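PDB 2G5D: GNA33 from Neisseria gonorrhoeae FA 1090, which probably acts as a lytic transglycosylase that cleaves MurNAc-GlcNAc linkages in peptidoglycan, forming a 1,6-anhydro bond in the MurNAc residue. Local coordinates for residues Y141-P153 with L162-G173. Sequence-based numbering, arbitrary orientation.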
loop_
_atom_site.group_PDB
_atom_site.type_symbol
_atom_site.label_atom_id
_atom_site.label_comp_id
_atom_site.label_asym_id
_atom_site.label_seq_id
_atom_site.Cartn_x
_atom_site.Cartn_y
_atom_site.Cartn_z
ATOM N N TYR A 141 -17.135 8.556 -1.229
ATOM C CA TYR A 141 -16.856 9.937 -1.588
ATOM C C TYR A 141 -15.465 10.131 -2.180
ATOM O O TYR A 141 -14.490 9.524 -1.727
ATOM C CB TYR A 141 -16.974 10.851 -0.367
ATOM C CG TYR A 141 -18.320 10.890 0.297
ATOM C CD1 TYR A 141 -18.551 10.163 1.456
ATOM C CD2 TYR A 141 -19.348 11.708 -0.196
ATOM C CE1 TYR A 141 -19.778 10.204 2.095
ATOM C CE2 TYR A 141 -20.586 11.770 0.443
ATOM C CZ TYR A 141 -20.794 11.018 1.586
ATOM O OH TYR A 141 -22.002 11.048 2.225
ATOM N N GLY A 142 -15.389 10.996 -3.186
ATOM C CA GLY A 142 -14.124 11.536 -3.647
ATOM C C GLY A 142 -13.765 12.757 -2.831
ATOM O O GLY A 142 -14.424 13.053 -1.831
ATOM N N ILE A 143 -12.714 13.462 -3.242
ATOM C CA ILE A 143 -12.297 14.693 -2.564
ATOM C C ILE A 143 -13.432 15.742 -2.526
ATOM O O ILE A 143 -13.916 16.181 -3.576
ATOM C CB ILE A 143 -10.994 15.280 -3.174
ATOM C CG1 ILE A 143 -9.823 14.318 -2.943
ATOM C CG2 ILE A 143 -10.685 16.659 -2.578
ATOM C CD1 ILE A 143 -8.669 14.491 -3.919
ATOM N N PRO A 144 -13.864 16.130 -1.312
ATOM C CA PRO A 144 -14.943 17.107 -1.121
ATOM C C PRO A 144 -14.688 18.462 -1.789
ATOM O O PRO A 144 -13.541 18.820 -2.063
ATOM C CB PRO A 144 -15.005 17.265 0.398
ATOM C CG PRO A 144 -14.429 16.021 0.929
ATOM C CD PRO A 144 -13.352 15.633 -0.025
ATOM N N ASP A 145 -15.766 19.198 -2.047
ATOM C CA ASP A 145 -15.703 20.519 -2.676
ATOM C C ASP A 145 -14.975 21.574 -1.836
ATOM O O ASP A 145 -14.498 22.573 -2.371
ATOM C CB ASP A 145 -17.116 21.015 -2.971
ATOM C CG ASP A 145 -17.881 20.103 -3.906
ATOM O OD1 ASP A 145 -17.276 19.148 -4.454
ATOM O OD2 ASP A 145 -19.094 20.356 -4.097
ATOM N N ASP A 146 -14.905 21.361 -0.526
ATOM C CA ASP A 146 -14.316 22.339 0.393
ATOM C C ASP A 146 -13.093 21.780 1.127
ATOM O O ASP A 146 -12.639 22.339 2.123
ATOM C CB ASP A 146 -15.367 22.800 1.411
ATOM C CG ASP A 146 -15.826 21.678 2.340
ATOM O OD1 ASP A 146 -15.867 20.501 1.906
ATOM O OD2 ASP A 146 -16.146 21.976 3.510
ATOM N N PHE A 147 -12.573 20.668 0.634
ATOM C CA PHE A 147 -11.435 20.003 1.247
ATOM C C PHE A 147 -10.165 20.654 0.718
ATOM O O PHE A 147 -9.889 20.590 -0.474
ATOM C CB PHE A 147 -11.488 18.518 0.897
ATOM C CG PHE A 147 -10.374 17.699 1.479
ATOM C CD1 PHE A 147 -10.519 17.093 2.717
ATOM C CD2 PHE A 147 -9.195 17.494 0.767
ATOM C CE1 PHE A 147 -9.499 16.311 3.248
ATOM C CE2 PHE A 147 -8.171 16.724 1.299
ATOM C CZ PHE A 147 -8.333 16.128 2.549
ATOM N N ILE A 148 -9.416 21.311 1.601
ATOM C CA ILE A 148 -8.221 22.071 1.210
ATOM C C ILE A 148 -6.961 21.535 1.905
ATOM O O ILE A 148 -6.856 21.556 3.138
ATOM C CB ILE A 148 -8.401 23.627 1.419
ATOM C CG1 ILE A 148 -9.171 24.257 0.255
ATOM C CG2 ILE A 148 -7.054 24.356 1.531
ATOM C CD1 ILE A 148 -10.635 24.427 0.498
ATOM N N SER A 149 -6.016 21.053 1.100
ATOM C CA SER A 149 -4.737 20.571 1.612
ATOM C C SER A 149 -3.688 21.681 1.611
ATOM O O SER A 149 -3.484 22.359 0.601
ATOM C CB SER A 149 -4.247 19.364 0.805
ATOM O OG SER A 149 -3.024 18.863 1.321
ATOM N N VAL A 150 -3.033 21.863 2.754
ATOM C CA VAL A 150 -1.938 22.831 2.891
ATOM C C VAL A 150 -0.656 22.135 3.383
ATOM O O VAL A 150 -0.697 21.421 4.388
ATOM C CB VAL A 150 -2.305 24.001 3.861
ATOM C CG1 VAL A 150 -1.218 25.073 3.850
ATOM C CG2 VAL A 150 -3.654 24.616 3.501
ATOM N N PRO A 151 0.473 22.322 2.663
ATOM C CA PRO A 151 1.789 21.823 3.096
ATOM C C PRO A 151 2.310 22.433 4.411
ATOM O O PRO A 151 2.091 23.612 4.688
ATOM C CB PRO A 151 2.716 22.197 1.926
ATOM C CG PRO A 151 1.813 22.416 0.765
ATOM C CD PRO A 151 0.551 22.978 1.345
ATOM N N LEU A 152 3.025 21.619 5.183
ATOM C CA LEU A 152 3.516 21.969 6.517
ATOM C C LEU A 152 5.050 22.139 6.491
ATOM O O LEU A 152 5.755 21.287 5.943
ATOM C CB LEU A 152 3.085 20.863 7.499
ATOM C CG LEU A 152 2.933 20.981 9.025
ATOM C CD1 LEU A 152 4.292 20.952 9.731
ATOM C CD2 LEU A 152 2.101 22.192 9.450
ATOM N N PRO A 153 5.574 23.249 7.069
ATOM C CA PRO A 153 7.011 23.555 7.017
ATOM C C PRO A 153 7.890 22.487 7.669
ATOM O O PRO A 153 7.452 21.818 8.604
ATOM C CB PRO A 153 7.121 24.874 7.798
ATOM C CG PRO A 153 5.896 24.924 8.651
ATOM C CD PRO A 153 4.832 24.287 7.811
ATOM N N LEU A 162 -1.788 28.862 15.354
ATOM C CA LEU A 162 -2.102 30.279 15.199
ATOM C C LEU A 162 -1.317 30.869 14.019
ATOM O O LEU A 162 -0.493 31.774 14.192
ATOM C CB LEU A 162 -1.800 31.039 16.500
ATOM C CG LEU A 162 -2.621 32.291 16.839
ATOM C CD1 LEU A 162 -3.833 31.939 17.704
ATOM C CD2 LEU A 162 -1.749 33.334 17.545
ATOM N N VAL A 163 -1.572 30.337 12.822
ATOM C CA VAL A 163 -0.926 30.810 11.587
ATOM C C VAL A 163 -1.938 31.337 10.555
ATOM O O VAL A 163 -3.144 31.398 10.834
ATOM C CB VAL A 163 0.002 29.733 10.943
ATOM C CG1 VAL A 163 1.165 29.398 11.873
ATOM C CG2 VAL A 163 -0.781 28.477 10.567
ATOM N N ARG A 164 -1.438 31.720 9.372
ATOM C CA ARG A 164 -2.263 32.301 8.310
ATOM C C ARG A 164 -2.312 31.371 7.103
ATOM O O ARG A 164 -1.311 30.723 6.776
ATOM C CB ARG A 164 -1.722 33.689 7.914
ATOM C CG ARG A 164 -2.187 34.229 6.551
ATOM C CD ARG A 164 -3.571 34.868 6.607
ATOM N NE ARG A 164 -3.520 36.227 7.162
ATOM C CZ ARG A 164 -4.088 36.602 8.309
ATOM N NH1 ARG A 164 -4.782 35.727 9.038
ATOM N NH2 ARG A 164 -3.972 37.864 8.722
ATOM N N ILE A 165 -3.484 31.303 6.458
ATOM C CA ILE A 165 -3.673 30.485 5.256
ATOM C C ILE A 165 -4.220 31.321 4.087
ATOM O O ILE A 165 -5.050 32.099 4.340
ATOM C CB ILE A 165 -4.561 29.219 5.541
ATOM C CG1 ILE A 165 -3.677 27.971 5.726
ATOM C CG2 ILE A 165 -5.530 28.853 4.417
ATOM C CD1 ILE A 165 -3.052 27.816 7.102
ATOM N N ARG A 166 -3.712 30.957 2.865
ATOM C CA ARG A 166 -4.207 31.520 1.611
ATOM C C ARG A 166 -4.466 30.387 0.619
ATOM O O ARG A 166 -3.579 29.566 0.365
ATOM C CB ARG A 166 -3.200 32.526 1.023
ATOM C CG ARG A 166 -3.538 33.018 -0.409
ATOM C CD ARG A 166 -2.741 34.562 -0.585
ATOM N NE ARG A 166 -1.142 34.052 -0.642
ATOM C CZ ARG A 166 -0.619 33.460 -1.659
ATOM N NH1 ARG A 166 -1.430 32.877 -2.549
ATOM N NH2 ARG A 166 0.869 32.930 -1.615
ATOM N N GLN A 167 -5.681 30.350 0.069
ATOM C CA GLN A 167 -6.066 29.352 -0.933
ATOM C C GLN A 167 -5.349 29.595 -2.261
ATOM O O GLN A 167 -5.263 30.741 -2.728
ATOM C CB GLN A 167 -7.581 29.364 -1.148
ATOM C CG GLN A 167 -8.136 28.066 -1.730
ATOM C CD GLN A 167 -9.442 28.252 -2.478
ATOM O OE1 GLN A 167 -9.772 29.355 -2.920
ATOM N NE2 GLN A 167 -10.189 27.165 -2.637
ATOM N N THR A 168 -4.832 28.520 -2.857
ATOM C CA THR A 168 -4.058 28.597 -4.105
ATOM C C THR A 168 -4.612 27.672 -5.195
ATOM O O THR A 168 -3.959 27.441 -6.215
ATOM C CB THR A 168 -2.550 28.283 -3.876
ATOM O OG1 THR A 168 -2.395 26.921 -3.442
ATOM C CG2 THR A 168 -1.932 29.231 -2.836
ATOM N N GLY A 169 -5.819 27.158 -4.968
ATOM C CA GLY A 169 -6.477 26.210 -5.873
ATOM C C GLY A 169 -7.706 25.630 -5.199
ATOM O O GLY A 169 -7.781 25.608 -3.971
ATOM N N LYS A 170 -8.661 25.142 -5.990
ATOM C CA LYS A 170 -9.955 24.663 -5.456
ATOM C C LYS A 170 -9.909 23.508 -4.451
ATOM O O LYS A 170 -10.942 23.161 -3.884
ATOM C CB LYS A 170 -10.966 24.336 -6.569
ATOM C CG LYS A 170 -10.407 23.582 -7.763
ATOM C CD LYS A 170 -10.076 24.553 -8.892
ATOM C CE LYS A 170 -9.149 23.919 -9.904
ATOM N NZ LYS A 170 -8.819 24.886 -10.977
ATOM N N ASN A 171 -8.728 22.926 -4.231
ATOM C CA ASN A 171 -8.540 21.892 -3.200
ATOM C C ASN A 171 -7.193 21.971 -2.481
ATOM O O ASN A 171 -6.769 21.004 -1.848
ATOM C CB ASN A 171 -8.732 20.481 -3.777
ATOM C CG ASN A 171 -10.199 20.076 -3.895
ATOM O OD1 ASN A 171 -10.622 19.574 -4.934
ATOM N ND2 ASN A 171 -10.973 20.283 -2.834
ATOM N N SER A 172 -6.523 23.117 -2.588
ATOM C CA SER A 172 -5.218 23.329 -1.953
ATOM C C SER A 172 -5.029 24.764 -1.448
ATOM O O SER A 172 -5.692 25.688 -1.912
ATOM C CB SER A 172 -4.083 22.944 -2.913
ATOM O OG SER A 172 -4.102 23.752 -4.078
ATOM N N GLY A 173 -4.116 24.939 -0.497
ATOM C CA GLY A 173 -3.838 26.247 0.087
ATOM C C GLY A 173 -2.348 26.512 0.235
ATOM O O GLY A 173 -1.574 25.562 0.432
#
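N171 reaches across to the turn P144-F147 with its side-chain amide, whose ND2 donates to two carbonyls: F147 O at 2.6 Å and P144 O at 3.1 Å. At F147 the donor lies in the carbonyl plane, on a lone pair; at P144 it approaches almost head-on, the C=O...N angle being 168°. With chi1 at -81°, CG of N171 sits beside its own backbone N, which brings the amide to the turn, and CG2 of I143 packs against ND2 at 3.6 Å. P144 O also accepts a weak bond from F147 N, closing the type I turn.

Next along the chain, the backbones form a single parallel bridge. S149 N gives N171 O a nearly straight bond of 3.0 Å, 173° at the hydrogen. A more bent one, 2.9 Å long, runs from G173 N to S149 O. Beside this bridge, I148 lays CG2 on the S172-G173 peptide, 3.6 Å from G173 N, while V150 CG2 meets I165 CG1 at 4.0 Å.

Outside the pair, the ring of F147 packs edge-to-face with Y210 and F314. I148 and V150 hydrogen-bond through their backbones to G200 and I198 of strand 197-203, and S149 OG bonds to K199. Residues 171-173 thus add a short parallel pairing to edge strand 148-151 of the five-strand sheet in the MltA-specific insert domain, while V150 and I165 bring its two outermost strands together over F207, which also touches I148. Seen from ND2, the two acceptors diverge by somewhat more than a right angle, consistent with one N-H per carbonyl, which would fix the rotation of the N171 amide and tie the turn to the bridge.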